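Local structure of replication initiation and membrane attachment protein (Geobacillus stearothermophilus 10, 5WTN) at residues K6-V11 / D76-R81; E209-G214 / L245-L250; E272-E277 / V281-V286; L32-L37 / P111-D116. The protein probably helps initiate and restart bacterial DNA replication as a tetrameric primosome component, in the steps that bring the replicative helicase to DNA at the membrane. All blocks are in the same frame, centred on the assembly; numbering follows the deposited sequence.

Contact 1: residues K6-V11 / D76-R81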
loop_
_atom_site.group_PDB
_atom_site.type_symbol
_atom_site.label_atom_id
_atom_site.label_comp_id
_atom_site.label_asym_id
_atom_site.label_seq_id
_atom_site.Cartn_x
_atom_site.Cartn_y
_atom_site.Cartn_z
ATOM N N LYS A 6 12.299 31.941 -17.993
ATOM C CA LYS A 6 11.242 32.893 -18.309
ATOM C C LYS A 6 10.085 32.777 -17.296
ATOM O O LYS A 6 9.339 33.721 -17.080
ATOM C CB LYS A 6 10.775 32.638 -19.748
ATOM C CG LYS A 6 9.918 33.730 -20.367
ATOM C CD LYS A 6 10.708 34.949 -20.798
ATOM C CE LYS A 6 9.831 36.197 -20.787
ATOM N NZ LYS A 6 9.498 36.612 -19.387
ATOM N N GLU A 7 9.987 31.616 -16.653
ATOM C CA GLU A 7 8.937 31.370 -15.668
ATOM C C GLU A 7 9.461 30.901 -14.306
ATOM O O GLU A 7 9.061 31.431 -13.269
ATOM C CB GLU A 7 7.925 30.359 -16.213
ATOM C CG GLU A 7 6.822 30.977 -17.056
ATOM C CD GLU A 7 6.223 29.994 -18.043
ATOM O OE1 GLU A 7 5.776 30.434 -19.124
ATOM O OE2 GLU A 7 6.200 28.783 -17.739
ATOM N N LEU A 8 10.343 29.905 -14.309
ATOM C CA LEU A 8 10.813 29.300 -13.073
ATOM C C LEU A 8 12.308 29.531 -12.815
ATOM O O LEU A 8 13.162 29.216 -13.657
ATOM C CB LEU A 8 10.539 27.788 -13.143
ATOM C CG LEU A 8 10.950 26.870 -12.009
ATOM C CD1 LEU A 8 10.017 27.093 -10.866
ATOM C CD2 LEU A 8 10.904 25.442 -12.501
ATOM N N ILE A 9 12.633 30.054 -11.636
ATOM C CA ILE A 9 14.036 30.169 -11.210
ATOM C C ILE A 9 14.248 29.454 -9.871
ATOM O O ILE A 9 13.291 29.210 -9.142
ATOM C CB ILE A 9 14.507 31.639 -11.119
ATOM C CG1 ILE A 9 13.701 32.412 -10.077
ATOM C CG2 ILE A 9 14.383 32.321 -12.448
ATOM C CD1 ILE A 9 14.105 33.846 -9.950
ATOM N N ALA A 10 15.493 29.118 -9.547
ATOM C CA ALA A 10 15.789 28.269 -8.388
ATOM C C ALA A 10 15.272 28.785 -7.049
ATOM O O ALA A 10 15.016 27.990 -6.146
ATOM C CB ALA A 10 17.270 27.978 -8.294
ATOM N N VAL A 11 15.125 30.098 -6.906
ATOM C CA VAL A 11 14.734 30.641 -5.609
ATOM C C VAL A 11 13.236 30.774 -5.495
ATOM O O VAL A 11 12.734 31.238 -4.459
ATOM C CB VAL A 11 15.393 32.020 -5.285
ATOM C CG1 VAL A 11 16.883 31.861 -5.026
ATOM C CG2 VAL A 11 15.092 33.064 -6.373
ATOM N N ASP A 76 15.449 20.534 -16.737
ATOM C CA ASP A 76 14.844 19.226 -16.791
ATOM C C ASP A 76 13.597 19.137 -15.916
ATOM O O ASP A 76 12.507 18.801 -16.411
ATOM C CB ASP A 76 15.870 18.200 -16.398
ATOM C CG ASP A 76 17.065 18.231 -17.321
ATOM O OD1 ASP A 76 18.033 18.972 -17.007
ATOM O OD2 ASP A 76 17.013 17.553 -18.369
ATOM N N ILE A 77 13.726 19.471 -14.638
ATOM C CA ILE A 77 12.548 19.487 -13.780
ATOM C C ILE A 77 11.404 20.223 -14.458
ATOM O O ILE A 77 10.269 19.754 -14.417
ATOM C CB ILE A 77 12.791 20.196 -12.447
ATOM C CG1 ILE A 77 13.655 19.349 -11.539
ATOM C CG2 ILE A 77 11.488 20.468 -11.742
ATOM C CD1 ILE A 77 14.047 20.113 -10.297
ATOM N N TYR A 78 11.702 21.351 -15.103
ATOM C CA TYR A 78 10.650 22.200 -15.656
ATOM C C TYR A 78 10.021 21.523 -16.851
ATOM O O TYR A 78 8.816 21.562 -17.040
ATOM C CB TYR A 78 11.207 23.558 -16.082
ATOM C CG TYR A 78 10.202 24.440 -16.779
ATOM C CD1 TYR A 78 9.313 25.209 -16.049
ATOM C CD2 TYR A 78 10.147 24.513 -18.166
ATOM C CE1 TYR A 78 8.388 26.022 -16.676
ATOM C CE2 TYR A 78 9.226 25.320 -18.797
ATOM C CZ TYR A 78 8.350 26.072 -18.042
ATOM O OH TYR A 78 7.428 26.885 -18.643
ATOM N N SER A 79 10.853 20.913 -17.669
ATOM C CA SER A 79 10.366 20.331 -18.885
ATOM C C SER A 79 9.382 19.247 -18.508
ATOM O O SER A 79 8.269 19.181 -19.030
ATOM C CB SER A 79 11.528 19.734 -19.639
ATOM O OG SER A 79 11.218 19.733 -21.007
ATOM N N GLU A 80 9.799 18.413 -17.563
ATOM C CA GLU A 80 8.995 17.293 -17.134
ATOM C C GLU A 80 7.737 17.754 -16.368
ATOM O O GLU A 80 6.639 17.214 -16.573
ATOM C CB GLU A 80 9.866 16.327 -16.334
ATOM C CG GLU A 80 11.092 15.847 -17.126
ATOM C CD GLU A 80 10.706 15.279 -18.491
ATOM O OE1 GLU A 80 11.290 15.659 -19.534
ATOM O OE2 GLU A 80 9.803 14.425 -18.533
ATOM N N ARG A 81 7.880 18.781 -15.540
ATOM C CA ARG A 81 6.729 19.347 -14.870
ATOM C C ARG A 81 5.577 19.633 -15.841
ATOM O O ARG A 81 4.409 19.466 -15.513
ATOM C CB ARG A 81 7.101 20.651 -14.172
ATOM C CG ARG A 81 6.066 21.032 -13.140
ATOM C CD ARG A 81 6.116 22.464 -12.715
ATOM N NE ARG A 81 5.318 23.312 -13.584
ATOM C CZ ARG A 81 5.481 24.625 -13.659
ATOM N NH1 ARG A 81 6.416 25.200 -12.912
ATOM N NH2 ARG A 81 4.726 25.355 -14.480
#
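Y78 on helix 74-86 receives E7 and L8 from the loop that leads into strand 13-17, and the two contacts differ in kind. The polar one is made at the phenol end. Y78 OH donates to E7 OE2, which lies at the ring edge and in its plane; the modelled separation of 2.4 Å is too short to be taken literally. The carboxylate is turned 60° from the ring plane, and the two side chains cross at about a right angle. Apolar packing occupies the base of the ring. L8 CD2 lies 3.9 Å from Y78 CD1, and L8 CB is 4.1 Å from the same carbon. Y78 can serve both residues because its CG stands anti to the backbone N (chi1 175°), sending the ring out from the helix toward the loop. On its own helix, Y78 CD1 also lies over one face of the R81 guanidinium. R81 NH2, 5.0 Å from E7 OE2 and not in contact with it, may add a favourable charge. E7 OE1 forms a salt bridge with R159 of the second subunit. That bridge, with R81 nearby, would probably keep the carboxylate an anion, coupling this loop to the tetramer interface.

Contact 2: residues E209-G214 / L245-L250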
loop_
_atom_site.group_PDB
_atom_site.type_symbol
_atom_site.label_atom_id
_atom_site.label_comp_id
_atom_site.label_asym_id
_atom_site.label_seq_id
_atom_site.Cartn_x
_atom_site.Cartn_y
_atom_site.Cartn_z
ATOM N N GLU A 209 -46.840 6.821 -3.649
ATOM C CA GLU A 209 -48.165 6.893 -4.244
ATOM C C GLU A 209 -48.967 8.009 -3.561
ATOM O O GLU A 209 -49.479 8.922 -4.224
ATOM C CB GLU A 209 -48.878 5.547 -4.106
ATOM C CG GLU A 209 -50.116 5.374 -4.995
ATOM C CD GLU A 209 -51.194 4.516 -4.337
ATOM O OE1 GLU A 209 -50.855 3.735 -3.418
ATOM O OE2 GLU A 209 -52.379 4.631 -4.730
ATOM N N LEU A 210 -49.045 7.947 -2.234
ATOM C CA LEU A 210 -49.736 8.967 -1.460
ATOM C C LEU A 210 -49.060 10.326 -1.629
ATOM O O LEU A 210 -49.722 11.337 -1.880
ATOM C CB LEU A 210 -49.751 8.578 0.012
ATOM C CG LEU A 210 -50.564 9.524 0.884
ATOM C CD1 LEU A 210 -52.023 9.447 0.474
ATOM C CD2 LEU A 210 -50.389 9.210 2.364
ATOM N N PHE A 211 -47.736 10.327 -1.496
ATOM C CA PHE A 211 -46.918 11.534 -1.568
ATOM C C PHE A 211 -47.178 12.332 -2.838
ATOM O O PHE A 211 -47.419 13.534 -2.782
ATOM C CB PHE A 211 -45.443 11.144 -1.474
ATOM C CG PHE A 211 -44.496 12.267 -1.754
ATOM C CD1 PHE A 211 -43.990 12.471 -3.031
ATOM C CD2 PHE A 211 -44.093 13.121 -0.738
ATOM C CE1 PHE A 211 -43.108 13.523 -3.288
ATOM C CE2 PHE A 211 -43.215 14.171 -0.996
ATOM C CZ PHE A 211 -42.726 14.369 -2.269
ATOM N N PHE A 212 -47.128 11.655 -3.980
ATOM C CA PHE A 212 -47.322 12.304 -5.272
ATOM C C PHE A 212 -48.760 12.736 -5.479
ATOM O O PHE A 212 -49.031 13.633 -6.278
ATOM C CB PHE A 212 -46.904 11.383 -6.412
ATOM C CG PHE A 212 -45.421 11.267 -6.579
ATOM C CD1 PHE A 212 -44.650 12.400 -6.799
ATOM C CD2 PHE A 212 -44.792 10.026 -6.526
ATOM C CE1 PHE A 212 -43.272 12.301 -6.954
ATOM C CE2 PHE A 212 -43.420 9.914 -6.684
ATOM C CZ PHE A 212 -42.659 11.051 -6.898
ATOM N N ALA A 213 -49.679 12.092 -4.773
ATOM C CA ALA A 213 -51.072 12.489 -4.842
ATOM C C ALA A 213 -51.204 13.880 -4.224
ATOM O O ALA A 213 -51.916 14.750 -4.744
ATOM C CB ALA A 213 -51.942 11.490 -4.112
ATOM N N GLY A 214 -50.501 14.080 -3.111
ATOM C CA GLY A 214 -50.455 15.366 -2.450
ATOM C C GLY A 214 -49.898 16.447 -3.354
ATOM O O GLY A 214 -50.486 17.520 -3.468
ATOM N N LEU A 245 -47.351 13.035 4.286
ATOM C CA LEU A 245 -47.966 14.360 4.402
ATOM C C LEU A 245 -46.946 15.360 4.907
ATOM O O LEU A 245 -46.881 16.484 4.424
ATOM C CB LEU A 245 -49.173 14.341 5.339
ATOM C CG LEU A 245 -50.537 14.221 4.658
ATOM C CD1 LEU A 245 -51.669 14.383 5.671
ATOM C CD2 LEU A 245 -50.650 15.243 3.524
ATOM N N GLU A 246 -46.143 14.941 5.880
ATOM C CA GLU A 246 -45.079 15.794 6.382
ATOM C C GLU A 246 -43.967 16.055 5.345
ATOM O O GLU A 246 -43.458 17.178 5.256
ATOM C CB GLU A 246 -44.527 15.259 7.715
ATOM C CG GLU A 246 -45.514 15.332 8.890
ATOM C CD GLU A 246 -45.852 16.765 9.336
ATOM O OE1 GLU A 246 -44.981 17.440 9.941
ATOM O OE2 GLU A 246 -46.997 17.221 9.100
ATOM N N MET A 247 -43.660 15.172 4.402
ATOM C CA MET A 247 -42.653 15.513 3.419
ATOM C C MET A 247 -43.211 16.244 2.365
ATOM O O MET A 247 -42.573 16.840 1.640
ATOM C CB MET A 247 -42.005 14.352 2.798
ATOM C CG MET A 247 -40.753 14.753 2.122
ATOM S SD MET A 247 -39.507 14.036 3.014
ATOM C CE MET A 247 -38.162 14.717 2.458
ATOM N N GLN A 248 -44.457 16.185 2.282
ATOM C CA GLN A 248 -45.108 17.098 1.370
ATOM C C GLN A 248 -44.839 18.531 1.816
ATOM O O GLN A 248 -44.418 19.353 1.004
ATOM C CB GLN A 248 -46.605 16.821 1.292
ATOM C CG GLN A 248 -47.329 17.633 0.232
ATOM C CD GLN A 248 -48.821 17.352 0.208
ATOM O OE1 GLN A 248 -49.256 16.224 0.467
ATOM N NE2 GLN A 248 -49.617 18.381 -0.093
ATOM N N LYS A 249 -45.046 18.816 3.102
ATOM C CA LYS A 249 -44.771 20.150 3.629
ATOM C C LYS A 249 -43.323 20.553 3.371
ATOM O O LYS A 249 -43.071 21.578 2.739
ATOM C CB LYS A 249 -45.103 20.267 5.123
ATOM C CG LYS A 249 -46.513 20.777 5.421
ATOM C CD LYS A 249 -46.614 21.369 6.843
ATOM C CE LYS A 249 -45.974 20.444 7.887
ATOM N NZ LYS A 249 -46.128 20.873 9.325
ATOM N N LEU A 250 -42.388 19.730 3.841
ATOM C CA LEU A 250 -40.966 19.997 3.682
ATOM C C LEU A 250 -40.607 20.299 2.233
ATOM O O LEU A 250 -39.860 21.233 1.944
ATOM C CB LEU A 250 -40.156 18.801 4.158
ATOM C CG LEU A 250 -40.416 18.362 5.595
ATOM C CD1 LEU A 250 -39.503 17.190 5.952
ATOM C CD2 LEU A 250 -40.215 19.530 6.553
HETATM O O HOH W 1 -52.154 18.037 -1.500
#
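F211 and M247 meet where helices 208-217 and 244-254 pack, their short axes 9.2 Å apart and crossing at -44°. The F211 side chain leaves its helix with CG anti to the backbone N (chi1 171°), which carries the ring edge across to the other backbone. Its CE2 lies 3.8 Å from M247 O, a carbonyl near the ring plane, and 4.0 Å from M247 CB. M247 also starts from an anti first torsion but bends at chi2, so that CB and CG stay beside the phenyl edge while the thioether turns elsewhere; the side chain also touches L266 of helix 263-278. Q248 does the reverse. Fully extended through chi1 and chi2, it reaches across to helix 208-217, where OE1 stands 3.3 Å from G214 CA and no side chain intervenes. The other end of this amide is tied through water: Q248 NE2 donates to a molecule 2.9 Å away, which in turn donates to G214 O at 2.6 Å. F206 meets the F211 ring, and I233 of helix 227-240 touches it as well. Packing of helices 208-217, 227-240, 244-254 and 263-278 around F211 and M247 is consistent with a small helical bundle in the C-terminal half.

Contact 3: residues E272-E277 / V281-V286; sequences EWYELE and VEPRLV
Y274 lies against the E282-P283 peptide at the point where the chain, having left helix 263-278, enters strand 283-287. From CB, which points toward the strand, the chain continues with CG anti to the backbone N (chi1 -166°), and this torsion directs the phenol away from the helix axis. Y274 CE1 is the first ring atom to touch, placed 3.8 Å from P283 CD and equally far from E282 C. Y274 CZ follows at 3.9 Å from P283 CG. At the tip, Y274 OH comes to 3.6 Å from P283 CA, a van der Waals approach to carbon and no hydrogen bond. The proline is therefore traced by successive ring atoms, the two side chains running alongside one another and pointing opposite ways. P283 CG sits over one face, 4.2 Å from the ring centroid and 28° off the normal, which satisfies a CH-pi contact; E282 N, by contrast, lies at the ring edge and in plane. The backbones are joined separately by one water, which donates to Y274 O at 3.1 Å and accepts from V281 N at 3.0 Å, bridging the last turns of the helix to the loop before the strand. Y240 of helix 227-240 and H278 also meet the tyrosine ring. Beyond the proline, strand 283-287 pairs antiparallel with strand 165-169, and V126, F127 and R130 of the second subunit pack along P283, L285 and R284. Rooted in helix 263-278, the tyrosine thus lies between helix 227-240 and a two-stranded sheet, where it touches P169, beside a subunit interface.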
loop_
_atom_site.group_PDB
_atom_site.type_symbol
_atom_site.label_atom_id
_atom_site.label_comp_id
_atom_site.label_asym_id
_atom_site.label_seq_id
_atom_site.Cartn_x
_atom_site.Cartn_y
_atom_site.Cartn_z
ATOM N N GLU A 272 -34.366 19.529 10.765
ATOM C CA GLU A 272 -35.089 20.400 11.684
ATOM C C GLU A 272 -36.355 19.713 12.209
ATOM O O GLU A 272 -36.598 19.660 13.417
ATOM C CB GLU A 272 -35.460 21.716 10.986
ATOM C CG GLU A 272 -34.289 22.675 10.712
ATOM C CD GLU A 272 -34.685 23.880 9.841
ATOM O OE1 GLU A 272 -35.899 24.158 9.685
ATOM O OE2 GLU A 272 -33.774 24.551 9.302
ATOM N N TRP A 273 -37.165 19.205 11.288
ATOM C CA TRP A 273 -38.390 18.486 11.627
ATOM C C TRP A 273 -38.131 17.425 12.694
ATOM O O TRP A 273 -38.917 17.264 13.623
ATOM C CB TRP A 273 -38.955 17.843 10.360
ATOM C CG TRP A 273 -40.265 17.120 10.514
ATOM C CD1 TRP A 273 -41.506 17.605 10.219
ATOM C CD2 TRP A 273 -40.462 15.764 10.958
ATOM N NE1 TRP A 273 -42.463 16.644 10.467
ATOM C CE2 TRP A 273 -41.848 15.508 10.920
ATOM C CE3 TRP A 273 -39.602 14.747 11.389
ATOM C CZ2 TRP A 273 -42.393 14.275 11.297
ATOM C CZ3 TRP A 273 -40.144 13.525 11.763
ATOM C CH2 TRP A 273 -41.526 13.298 11.713
ATOM N N TYR A 274 -37.010 16.720 12.576
ATOM C CA TYR A 274 -36.710 15.645 13.510
ATOM C C TYR A 274 -36.431 16.189 14.905
ATOM O O TYR A 274 -36.880 15.608 15.890
ATOM C CB TYR A 274 -35.540 14.812 13.003
ATOM C CG TYR A 274 -35.339 13.485 13.707
ATOM C CD1 TYR A 274 -34.368 13.339 14.694
ATOM C CD2 TYR A 274 -36.101 12.366 13.364
ATOM C CE1 TYR A 274 -34.164 12.120 15.326
ATOM C CE2 TYR A 274 -35.901 11.145 13.987
ATOM C CZ TYR A 274 -34.933 11.031 14.968
ATOM O OH TYR A 274 -34.731 9.821 15.590
ATOM N N GLU A 275 -35.709 17.305 14.982
ATOM C CA GLU A 275 -35.443 17.960 16.259
ATOM C C GLU A 275 -36.729 18.328 17.004
ATOM O O GLU A 275 -36.777 18.243 18.228
ATOM C CB GLU A 275 -34.574 19.201 16.065
ATOM C CG GLU A 275 -33.207 18.930 15.460
ATOM C CD GLU A 275 -32.496 20.211 15.041
ATOM O OE1 GLU A 275 -32.972 21.308 15.432
ATOM O OE2 GLU A 275 -31.468 20.118 14.320
ATOM N N LEU A 276 -37.770 18.734 16.280
ATOM C CA LEU A 276 -39.045 19.044 16.936
ATOM C C LEU A 276 -39.755 17.785 17.419
ATOM O O LEU A 276 -40.209 17.714 18.562
ATOM C CB LEU A 276 -39.979 19.846 16.022
ATOM C CG LEU A 276 -39.501 21.243 15.622
ATOM C CD1 LEU A 276 -40.654 22.076 15.064
ATOM C CD2 LEU A 276 -38.816 21.948 16.791
ATOM N N GLU A 277 -39.833 16.794 16.542
ATOM C CA GLU A 277 -40.559 15.567 16.820
ATOM C C GLU A 277 -40.018 14.798 18.027
ATOM O O GLU A 277 -40.769 14.443 18.932
ATOM C CB GLU A 277 -40.531 14.661 15.591
ATOM C CG GLU A 277 -41.423 13.436 15.702
ATOM C CD GLU A 277 -42.834 13.708 15.206
ATOM O OE1 GLU A 277 -43.617 12.740 15.033
ATOM O OE2 GLU A 277 -43.154 14.900 14.981
ATOM N N VAL A 281 -32.522 14.244 19.695
ATOM C CA VAL A 281 -31.797 13.060 20.180
ATOM C C VAL A 281 -30.945 12.260 19.148
ATOM O O VAL A 281 -30.079 11.468 19.551
ATOM C CB VAL A 281 -32.757 12.096 20.931
ATOM C CG1 VAL A 281 -33.488 12.845 22.046
ATOM C CG2 VAL A 281 -33.755 11.452 19.964
ATOM N N GLU A 282 -31.176 12.509 17.851
ATOM C CA GLU A 282 -30.524 11.835 16.696
ATOM C C GLU A 282 -30.960 10.387 16.462
ATOM O O GLU A 282 -31.187 9.648 17.419
ATOM C CB GLU A 282 -28.994 11.824 16.827
ATOM C CG GLU A 282 -28.293 13.159 16.761
ATOM C CD GLU A 282 -26.778 12.993 16.673
ATOM O OE1 GLU A 282 -26.231 13.105 15.542
ATOM O OE2 GLU A 282 -26.141 12.723 17.728
ATOM N N PRO A 283 -30.985 9.953 15.184
ATOM C CA PRO A 283 -31.387 8.582 14.831
ATOM C C PRO A 283 -30.285 7.584 15.120
ATOM O O PRO A 283 -29.106 7.929 14.991
ATOM C CB PRO A 283 -31.620 8.654 13.320
ATOM C CG PRO A 283 -31.745 10.119 13.002
ATOM C CD PRO A 283 -30.871 10.814 13.992
ATOM N N ARG A 284 -30.662 6.362 15.486
ATOM C CA ARG A 284 -29.691 5.308 15.778
ATOM C C ARG A 284 -29.860 4.120 14.819
ATOM O O ARG A 284 -30.985 3.723 14.487
ATOM C CB ARG A 284 -29.821 4.872 17.246
ATOM C CG ARG A 284 -28.903 3.727 17.670
ATOM C CD ARG A 284 -28.755 3.674 19.196
ATOM N NE ARG A 284 -28.147 2.425 19.662
ATOM C CZ ARG A 284 -28.836 1.379 20.113
ATOM N NH1 ARG A 284 -30.166 1.424 20.162
ATOM N NH2 ARG A 284 -28.198 0.289 20.516
ATOM N N LEU A 285 -28.743 3.570 14.353
ATOM C CA LEU A 285 -28.789 2.439 13.445
ATOM C C LEU A 285 -28.778 1.131 14.248
ATOM O O LEU A 285 -27.947 0.946 15.151
ATOM C CB LEU A 285 -27.612 2.493 12.475
ATOM C CG LEU A 285 -27.543 1.470 11.337
ATOM C CD1 LEU A 285 -28.616 1.663 10.255
ATOM C CD2 LEU A 285 -26.162 1.500 10.727
ATOM N N VAL A 286 -29.717 0.239 13.925
ATOM C CA VAL A 286 -29.856 -1.045 14.613
ATOM C C VAL A 286 -30.194 -2.164 13.617
ATOM O O VAL A 286 -30.642 -1.878 12.491
ATOM C CB VAL A 286 -30.944 -0.969 15.699
ATOM C CG1 VAL A 286 -30.474 -0.129 16.885
ATOM C CG2 VAL A 286 -32.221 -0.393 15.113
HETATM O O HOH W 2 -34.927 14.394 17.991
#

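Contact 4: residues L32-L37 / P111-D116; sequences LLYQPL and PPLAPD
Y34 of helix 24-38 meets P112 and L113 in the connection between strand 104-109 and helix 115-119. The order of helices and strands in this N-terminal part is consistent with a winged-helix domain, and the contact ties its first helix to the segment after strand 104-109, probably a strand of the wing. At the start of the segment the helix widens into a pi-type turn over 32-34. L33 points toward the connection, its side chain stopping 4.7 Å from it, and also touches L128 of helix 122-132. Y34 carries the contact. With CG beside the backbone N and anti to the carbonyl carbon (chi1 -79°), the ring extends across to the proline, where Y34 CE1 lies 3.6 Å from P112 CB and Y34 CZ 4.0 Å from the same atom. F118 meets this ring too, with the planes at about 60°. Next comes Q35, whose NE2 bonds back to T31 O. At P36, which has no N-H to give, the helix is kinked; L37 N gives a weak bond of 3.0 Å to Y34 O. L37 closes the segment against L285 of the second subunit. Y34 is buried, and the L113 backbone supplies its phenol oxygen with a partner: L113 N donates to Y34 OH at 3.2 Å with an N-H...O angle of 164°, while L113 CG lies 3.5 Å from that oxygen.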
loop_
_atom_site.group_PDB
_atom_site.type_symbol
_atom_site.label_atom_id
_atom_site.label_comp_id
_atom_site.label_asym_id
_atom_site.label_seq_id
_atom_site.Cartn_x
_atom_site.Cartn_y
_atom_site.Cartn_z
ATOM N N LEU A 32 3.389 1.523 -15.781
ATOM C CA LEU A 32 3.109 0.739 -16.981
ATOM C C LEU A 32 2.291 1.383 -18.086
ATOM O O LEU A 32 2.281 0.894 -19.208
ATOM C CB LEU A 32 2.475 -0.588 -16.599
ATOM C CG LEU A 32 3.214 -1.325 -15.493
ATOM C CD1 LEU A 32 2.475 -2.604 -15.196
ATOM C CD2 LEU A 32 4.634 -1.618 -15.913
ATOM N N LEU A 33 1.622 2.484 -17.796
ATOM C CA LEU A 33 0.633 3.017 -18.745
ATOM C C LEU A 33 1.011 4.434 -19.149
ATOM O O LEU A 33 1.080 4.782 -20.330
ATOM C CB LEU A 33 -0.800 2.937 -18.202
ATOM C CG LEU A 33 -1.420 1.551 -18.006
ATOM C CD1 LEU A 33 -2.858 1.712 -17.574
ATOM C CD2 LEU A 33 -1.315 0.709 -19.257
ATOM N N TYR A 34 1.171 5.269 -18.136
ATOM C CA TYR A 34 1.663 6.605 -18.338
ATOM C C TYR A 34 3.120 6.711 -18.745
ATOM O O TYR A 34 3.460 7.573 -19.536
ATOM C CB TYR A 34 1.441 7.408 -17.080
ATOM C CG TYR A 34 0.028 7.874 -16.935
ATOM C CD1 TYR A 34 -0.952 7.023 -16.486
ATOM C CD2 TYR A 34 -0.320 9.187 -17.224
ATOM C CE1 TYR A 34 -2.253 7.466 -16.336
ATOM C CE2 TYR A 34 -1.612 9.632 -17.066
ATOM C CZ TYR A 34 -2.573 8.765 -16.626
ATOM O OH TYR A 34 -3.853 9.207 -16.478
ATOM N N GLN A 35 3.987 5.867 -18.199
ATOM C CA GLN A 35 5.419 6.036 -18.450
ATOM C C GLN A 35 5.810 5.926 -19.905
ATOM O O GLN A 35 6.579 6.736 -20.367
ATOM C CB GLN A 35 6.276 5.100 -17.611
ATOM C CG GLN A 35 7.731 5.549 -17.511
ATOM C CD GLN A 35 8.615 4.490 -16.869
ATOM O OE1 GLN A 35 9.843 4.626 -16.802
ATOM N NE2 GLN A 35 7.999 3.443 -16.379
ATOM N N PRO A 36 5.282 4.925 -20.636
ATOM C CA PRO A 36 5.624 4.920 -22.069
ATOM C C PRO A 36 5.252 6.220 -22.798
ATOM O O PRO A 36 5.932 6.605 -23.747
ATOM C CB PRO A 36 4.809 3.757 -22.610
ATOM C CG PRO A 36 4.752 2.813 -21.463
ATOM C CD PRO A 36 4.591 3.682 -20.243
ATOM N N LEU A 37 4.199 6.898 -22.361
ATOM C CA LEU A 37 3.827 8.135 -23.003
ATOM C C LEU A 37 4.699 9.326 -22.570
ATOM O O LEU A 37 5.163 10.082 -23.421
ATOM C CB LEU A 37 2.338 8.416 -22.801
ATOM C CG LEU A 37 1.363 7.378 -23.399
ATOM C CD1 LEU A 37 -0.064 7.922 -23.452
ATOM C CD2 LEU A 37 1.802 6.910 -24.770
ATOM N N PRO A 111 -4.213 12.041 -9.068
ATOM C CA PRO A 111 -4.029 10.587 -9.257
ATOM C C PRO A 111 -4.235 10.204 -10.713
ATOM O O PRO A 111 -4.946 10.906 -11.440
ATOM C CB PRO A 111 -5.130 9.989 -8.388
ATOM C CG PRO A 111 -5.420 11.095 -7.378
ATOM C CD PRO A 111 -5.314 12.351 -8.145
ATOM N N PRO A 112 -3.608 9.113 -11.152
ATOM C CA PRO A 112 -3.836 8.758 -12.554
ATOM C C PRO A 112 -5.271 8.323 -12.820
ATOM O O PRO A 112 -6.090 8.186 -11.911
ATOM C CB PRO A 112 -2.864 7.592 -12.792
ATOM C CG PRO A 112 -2.436 7.147 -11.448
ATOM C CD PRO A 112 -2.575 8.293 -10.511
ATOM N N LEU A 113 -5.578 8.091 -14.079
ATOM C CA LEU A 113 -6.875 7.538 -14.403
ATOM C C LEU A 113 -6.950 6.102 -13.900
ATOM O O LEU A 113 -5.923 5.455 -13.644
ATOM C CB LEU A 113 -7.105 7.571 -15.901
ATOM C CG LEU A 113 -7.367 8.902 -16.576
ATOM C CD1 LEU A 113 -7.399 8.686 -18.093
ATOM C CD2 LEU A 113 -8.660 9.497 -16.049
ATOM N N ALA A 114 -8.169 5.607 -13.713
ATOM C CA ALA A 114 -8.342 4.190 -13.404
ATOM C C ALA A 114 -8.098 3.476 -14.714
ATOM O O ALA A 114 -8.412 4.003 -15.780
ATOM C CB ALA A 114 -9.717 3.924 -12.899
ATOM N N PRO A 115 -7.507 2.292 -14.651
ATOM C CA PRO A 115 -7.204 1.573 -15.893
ATOM C C PRO A 115 -8.388 1.523 -16.897
ATOM O O PRO A 115 -8.146 1.665 -18.091
ATOM C CB PRO A 115 -6.866 0.160 -15.402
ATOM C CG PRO A 115 -6.426 0.343 -14.002
ATOM C CD PRO A 115 -7.110 1.549 -13.445
ATOM N N ASP A 116 -9.628 1.350 -16.447
ATOM C CA ASP A 116 -10.737 1.364 -17.390
ATOM C C ASP A 116 -10.866 2.719 -18.112
ATOM O O ASP A 116 -11.049 2.767 -19.320
ATOM C CB ASP A 116 -12.055 0.949 -16.722
ATOM C CG ASP A 116 -12.689 2.074 -15.907
ATOM O OD1 ASP A 116 -13.854 2.410 -16.175
ATOM O OD2 ASP A 116 -12.043 2.619 -14.979
#

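Contacts 1 and 4 belong to the N-terminal part of the chain, their centres 24 Å apart, and contacts 2 and 3 lie beyond the chain's centre in the C-terminal part. Contacts 1, 3 and 4 are buried, contact 2 only partly; contacts 2 and 3 both include a bridging water. Tyrosines carry three of them: the phenol donates to a carboxylate in contact 1, accepts a backbone N-H in contact 4, and packs on proline in contact 3. Contacts 2 and 3 lie on successive helices, 244-254 and 263-278, which are joined by a probable hydrogen bond from W273 NE1 to E246 OE1 of 2.7 Å. The second subunit reaches contacts 1, 3 and 4, and its strand 283-287, the strand of contact 3, meets contact 4.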